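Local coordinates for protein ATP-dependent DNA helicase (Mycobacterium smegmatis, PDB 5V9X) that probably couples ATP hydrolysis to 3'-to-5' movement along a single DNA strand, unwinding RNA:DNA hybrids on its way, at residues A[182-194]-A[212-226]. Residues are numbered along the deposited sequence; the frame is centred on the assembly and turned at random.
Sequences LTSVRTVIVDEVH and LDQLLDTPAQRIGLS
Ile223 O takes the N-H of Val190 at 2.6 Å, almost straight at 175°, and the CA-H of Ile189 also leans on this oxygen. Parallel strands 187-191 and 221-226 are joined by such backbone bonds, with Val188 giving its N-H to Gln221 O and receiving that of Ile223. Farther along, Leu225 O accepts the N-H of Val193 at 3.1 Å, holding the DEVH sequence (191-194), the DEAH-box motif of this helicase, against the neighbouring strand. Glu192 of this motif reaches the magnesium ion and AMP-PNP. Ser226 OG, held by Thr228 N, lies 2.8 Å from His194 ND1, oblique to the ring.

On one face, Val188 CG2 and Leu212 CD2 meet tip to tip at 3.7 Å, and the small Ala220 also touches Val188 CG2 through its CB. Also on this face, Arg222 runs extended to Asp213, where NH2 meets OD2 from above the carboxylate plane at 2.8 Å; Glu210 shares this charge. Branched Thr187 and Ile223 suit the extended strands on the other face, touching through CG2 and CD1. There Leu225, with CG anti to its carbonyl carbon (chi1 -46°), brings CD1 to 3.8 Å from Asp191 OD1, while OD2 is hydrogen-bonded by Tyr102 OH.

Both strands are central in the seven-stranded parallel sheet of a RecA-like domain, linked by a right-handed crossover through helix 200-213. Strand 100-103 flanks 187-191 and strand 64-68 flanks 221-226; helix 75-88 packs on Ile189, Ile223 and Leu225, and helix 232-240 on Val190 and Val193.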
loop_
_atom_site.group_PDB
_atom_site.type_symbol
_atom_site.label_atom_id
_atom_site.label_comp_id
_atom_site.label_asym_id
_atom_site.label_seq_id
_atom_site.Cartn_x
_atom_site.Cartn_y
_atom_site.Cartn_z
ATOM N N LEU A 182 13.181 -17.317 19.417
ATOM C CA LEU A 182 13.108 -17.541 17.981
ATOM C C LEU A 182 14.260 -18.385 17.451
ATOM O O LEU A 182 14.367 -18.563 16.234
ATOM C CB LEU A 182 13.064 -16.203 17.242
ATOM C CG LEU A 182 11.936 -15.252 17.642
ATOM C CD1 LEU A 182 12.058 -13.923 16.912
ATOM C CD2 LEU A 182 10.583 -15.891 17.375
ATOM N N THR A 183 15.118 -18.915 18.327
ATOM C CA THR A 183 16.286 -19.659 17.868
ATOM C C THR A 183 15.940 -21.033 17.306
ATOM O O THR A 183 16.803 -21.656 16.680
ATOM C CB THR A 183 17.302 -19.820 19.003
ATOM O OG1 THR A 183 16.700 -20.519 20.098
ATOM C CG2 THR A 183 17.794 -18.465 19.483
ATOM N N SER A 184 14.718 -21.521 17.507
ATOM C CA SER A 184 14.319 -22.833 17.015
ATOM C C SER A 184 13.381 -22.765 15.819
ATOM O O SER A 184 12.912 -23.814 15.360
ATOM C CB SER A 184 13.659 -23.643 18.137
ATOM O OG SER A 184 14.564 -23.883 19.201
ATOM N N VAL A 185 13.098 -21.565 15.303
ATOM C CA VAL A 185 12.126 -21.421 14.225
ATOM C C VAL A 185 12.574 -22.213 13.008
ATOM O O VAL A 185 13.708 -22.072 12.533
ATOM C CB VAL A 185 11.926 -19.936 13.881
ATOM C CG1 VAL A 185 11.191 -19.791 12.556
ATOM C CG2 VAL A 185 11.160 -19.233 14.991
ATOM N N ARG A 186 11.679 -23.060 12.499
ATOM C CA ARG A 186 11.931 -23.848 11.299
ATOM C C ARG A 186 11.162 -23.368 10.078
ATOM O O ARG A 186 11.644 -23.539 8.958
ATOM C CB ARG A 186 11.590 -25.323 11.550
ATOM C CG ARG A 186 12.465 -25.995 12.598
ATOM C CD ARG A 186 12.131 -27.472 12.753
ATOM N NE ARG A 186 12.987 -28.122 13.743
ATOM C CZ ARG A 186 12.881 -29.396 14.107
ATOM N NH1 ARG A 186 11.950 -30.171 13.565
ATOM N NH2 ARG A 186 13.706 -29.897 15.015
ATOM N N THR A 187 9.986 -22.774 10.264
ATOM C CA THR A 187 9.157 -22.297 9.168
ATOM C C THR A 187 8.837 -20.825 9.377
ATOM O O THR A 187 8.633 -20.377 10.509
ATOM C CB THR A 187 7.852 -23.109 9.063
ATOM O OG1 THR A 187 8.157 -24.501 8.910
ATOM C CG2 THR A 187 7.012 -22.650 7.876
ATOM N N VAL A 188 8.806 -20.073 8.279
ATOM C CA VAL A 188 8.408 -18.670 8.287
ATOM C C VAL A 188 7.375 -18.467 7.189
ATOM O O VAL A 188 7.682 -18.639 6.003
ATOM C CB VAL A 188 9.603 -17.723 8.086
ATOM C CG1 VAL A 188 9.114 -16.301 7.864
ATOM C CG2 VAL A 188 10.532 -17.783 9.288
ATOM N N ILE A 189 6.158 -18.102 7.581
ATOM C CA ILE A 189 5.078 -17.808 6.647
ATOM C C ILE A 189 4.945 -16.297 6.536
ATOM O O ILE A 189 4.800 -15.604 7.552
ATOM C CB ILE A 189 3.754 -18.447 7.103
ATOM C CG1 ILE A 189 3.938 -19.944 7.362
ATOM C CG2 ILE A 189 2.663 -18.212 6.067
ATOM C CD1 ILE A 189 2.687 -20.632 7.868
ATOM N N VAL A 190 5.007 -15.783 5.314
ATOM C CA VAL A 190 4.824 -14.365 5.038
ATOM C C VAL A 190 3.539 -14.242 4.233
ATOM O O VAL A 190 3.539 -14.403 3.007
ATOM C CB VAL A 190 6.020 -13.756 4.298
ATOM C CG1 VAL A 190 5.750 -12.294 3.967
ATOM C CG2 VAL A 190 7.281 -13.885 5.138
ATOM N N ASP A 191 2.439 -13.966 4.926
ATOM C CA ASP A 191 1.137 -13.839 4.288
ATOM C C ASP A 191 0.996 -12.465 3.647
ATOM O O ASP A 191 1.524 -11.469 4.145
ATOM C CB ASP A 191 0.026 -14.056 5.311
ATOM C CG ASP A 191 -1.250 -14.576 4.690
ATOM O OD1 ASP A 191 -1.434 -14.406 3.466
ATOM O OD2 ASP A 191 -2.071 -15.157 5.430
ATOM N N GLU A 192 0.266 -12.424 2.534
ATOM C CA GLU A 192 0.037 -11.193 1.779
ATOM C C GLU A 192 1.360 -10.513 1.433
ATOM O O GLU A 192 1.558 -9.319 1.665
ATOM C CB GLU A 192 -0.890 -10.245 2.543
ATOM C CG GLU A 192 -2.151 -10.902 3.084
ATOM C CD GLU A 192 -3.021 -11.507 1.998
ATOM O OE1 GLU A 192 -2.924 -11.068 0.830
ATOM O OE2 GLU A 192 -3.806 -12.428 2.315
ATOM N N VAL A 193 2.275 -11.300 0.862
ATOM C CA VAL A 193 3.635 -10.830 0.619
ATOM C C VAL A 193 3.675 -9.684 -0.388
ATOM O O VAL A 193 4.631 -8.898 -0.392
ATOM C CB VAL A 193 4.511 -12.017 0.168
ATOM C CG1 VAL A 193 4.015 -12.578 -1.154
ATOM C CG2 VAL A 193 5.978 -11.619 0.086
ATOM N N HIS A 194 2.652 -9.550 -1.235
ATOM C CA HIS A 194 2.623 -8.451 -2.192
ATOM C C HIS A 194 2.477 -7.100 -1.504
ATOM O O HIS A 194 2.897 -6.079 -2.057
ATOM C CB HIS A 194 1.472 -8.640 -3.172
ATOM C CG HIS A 194 0.139 -8.320 -2.579
ATOM N ND1 HIS A 194 -0.477 -9.136 -1.655
ATOM C CD2 HIS A 194 -0.681 -7.257 -2.749
ATOM C CE1 HIS A 194 -1.628 -8.598 -1.295
ATOM N NE2 HIS A 194 -1.776 -7.458 -1.944
ATOM N N LEU A 212 16.980 -13.029 11.551
ATOM C CA LEU A 212 16.462 -14.276 12.104
ATOM C C LEU A 212 17.333 -15.458 11.693
ATOM O O LEU A 212 17.793 -16.229 12.543
ATOM C CB LEU A 212 15.019 -14.491 11.647
ATOM C CG LEU A 212 14.365 -15.821 12.041
ATOM C CD1 LEU A 212 14.117 -15.886 13.542
ATOM C CD2 LEU A 212 13.075 -16.040 11.271
ATOM N N ASP A 213 17.584 -15.600 10.386
ATOM C CA ASP A 213 18.359 -16.730 9.883
ATOM C C ASP A 213 19.728 -16.833 10.544
ATOM O O ASP A 213 20.298 -17.927 10.624
ATOM C CB ASP A 213 18.514 -16.622 8.363
ATOM C CG ASP A 213 17.243 -16.983 7.617
ATOM O OD1 ASP A 213 16.275 -17.421 8.271
ATOM O OD2 ASP A 213 17.213 -16.829 6.376
ATOM N N GLN A 214 20.272 -15.714 11.024
ATOM C CA GLN A 214 21.540 -15.751 11.741
ATOM C C GLN A 214 21.396 -16.217 13.184
ATOM O O GLN A 214 22.413 -16.487 13.833
ATOM C CB GLN A 214 22.212 -14.376 11.705
ATOM C CG GLN A 214 22.709 -13.978 10.324
ATOM C CD GLN A 214 23.498 -15.086 9.643
ATOM O OE1 GLN A 214 23.234 -15.431 8.490
ATOM N NE2 GLN A 214 24.473 -15.646 10.352
ATOM N N LEU A 215 20.172 -16.318 13.701
ATOM C CA LEU A 215 19.925 -16.858 15.032
ATOM C C LEU A 215 19.643 -18.353 15.019
ATOM O O LEU A 215 19.467 -18.946 16.090
ATOM C CB LEU A 215 18.748 -16.133 15.694
ATOM C CG LEU A 215 18.922 -14.657 16.047
ATOM C CD1 LEU A 215 17.684 -14.137 16.764
ATOM C CD2 LEU A 215 20.167 -14.451 16.895
ATOM N N LEU A 216 19.595 -18.973 13.845
ATOM C CA LEU A 216 19.236 -20.373 13.703
ATOM C C LEU A 216 20.445 -21.184 13.260
ATOM O O LEU A 216 21.365 -20.661 12.624
ATOM C CB LEU A 216 18.105 -20.541 12.684
ATOM C CG LEU A 216 17.005 -19.479 12.706
ATOM C CD1 LEU A 216 16.044 -19.649 11.538
ATOM C CD2 LEU A 216 16.261 -19.542 14.016
ATOM N N ASP A 217 20.441 -22.474 13.608
ATOM C CA ASP A 217 21.417 -23.387 13.023
ATOM C C ASP A 217 21.247 -23.465 11.515
ATOM O O ASP A 217 22.228 -23.628 10.780
ATOM C CB ASP A 217 21.284 -24.783 13.634
ATOM C CG ASP A 217 21.460 -24.784 15.139
ATOM O OD1 ASP A 217 22.039 -23.816 15.675
ATOM O OD2 ASP A 217 21.025 -25.764 15.784
ATOM N N THR A 218 20.007 -23.340 11.037
ATOM C CA THR A 218 19.671 -23.462 9.635
ATOM C C THR A 218 18.645 -22.381 9.312
ATOM O O THR A 218 17.668 -22.217 10.065
ATOM C CB THR A 218 19.107 -24.852 9.322
ATOM O OG1 THR A 218 20.155 -25.824 9.406
ATOM C CG2 THR A 218 18.493 -24.889 7.930
ATOM N N PRO A 219 18.836 -21.627 8.229
ATOM C CA PRO A 219 17.819 -20.646 7.831
ATOM C C PRO A 219 16.461 -21.309 7.656
ATOM O O PRO A 219 16.346 -22.400 7.093
ATOM C CB PRO A 219 18.356 -20.097 6.505
ATOM C CG PRO A 219 19.829 -20.287 6.600
ATOM C CD PRO A 219 20.024 -21.569 7.362
ATOM N N ALA A 220 15.429 -20.641 8.162
ATOM C CA ALA A 220 14.094 -21.213 8.147
ATOM C C ALA A 220 13.543 -21.282 6.728
ATOM O O ALA A 220 13.930 -20.512 5.844
ATOM C CB ALA A 220 13.154 -20.392 9.030
ATOM N N GLN A 221 12.635 -22.229 6.518
ATOM C CA GLN A 221 11.892 -22.308 5.270
ATOM C C GLN A 221 10.902 -21.152 5.192
ATOM O O GLN A 221 10.189 -20.869 6.161
ATOM C CB GLN A 221 11.162 -23.648 5.188
ATOM C CG GLN A 221 10.369 -23.875 3.919
ATOM C CD GLN A 221 9.577 -25.170 3.964
ATOM O OE1 GLN A 221 9.026 -25.536 5.002
ATOM N NE2 GLN A 221 9.524 -25.872 2.840
ATOM N N ARG A 222 10.861 -20.478 4.045
ATOM C CA ARG A 222 10.033 -19.292 3.860
ATOM C C ARG A 222 8.881 -19.597 2.913
ATOM O O ARG A 222 9.098 -20.104 1.807
ATOM C CB ARG A 222 10.863 -18.124 3.325
ATOM C CG ARG A 222 11.963 -17.680 4.269
ATOM C CD ARG A 222 12.680 -16.450 3.751
ATOM N NE ARG A 222 13.829 -16.107 4.579
ATOM C CZ ARG A 222 14.603 -15.045 4.384
ATOM N NH1 ARG A 222 14.354 -14.212 3.383
ATOM N NH2 ARG A 222 15.630 -14.816 5.194
ATOM N N ILE A 223 7.664 -19.275 3.342
ATOM C CA ILE A 223 6.453 -19.518 2.566
ATOM C C ILE A 223 5.707 -18.200 2.408
ATOM O O ILE A 223 5.455 -17.503 3.397
ATOM C CB ILE A 223 5.555 -20.578 3.230
ATOM C CG1 ILE A 223 6.319 -21.896 3.387
ATOM C CG2 ILE A 223 4.285 -20.784 2.419
ATOM C CD1 ILE A 223 5.677 -22.864 4.357
ATOM N N GLY A 224 5.359 -17.863 1.170
ATOM C CA GLY A 224 4.641 -16.639 0.876
ATOM C C GLY A 224 3.290 -16.929 0.251
ATOM O O GLY A 224 3.122 -17.910 -0.478
ATOM N N LEU A 225 2.324 -16.057 0.539
ATOM C CA LEU A 225 0.949 -16.217 0.089
ATOM C C LEU A 225 0.429 -14.890 -0.442
ATOM O O LEU A 225 0.668 -13.841 0.160
ATOM C CB LEU A 225 0.044 -16.699 1.231
ATOM C CG LEU A 225 0.566 -17.855 2.082
ATOM C CD1 LEU A 225 -0.308 -18.062 3.308
ATOM C CD2 LEU A 225 0.638 -19.119 1.252
ATOM N N SER A 226 -0.281 -14.942 -1.568
ATOM C CA SER A 226 -0.931 -13.760 -2.119
ATOM C C SER A 226 -1.779 -14.157 -3.316
ATOM O O SER A 226 -1.383 -15.017 -4.106
ATOM C CB SER A 226 0.086 -12.692 -2.537
ATOM O OG SER A 226 -0.567 -11.576 -3.120
HETATM O O HOH W 1 6.039 -25.737 6.669
#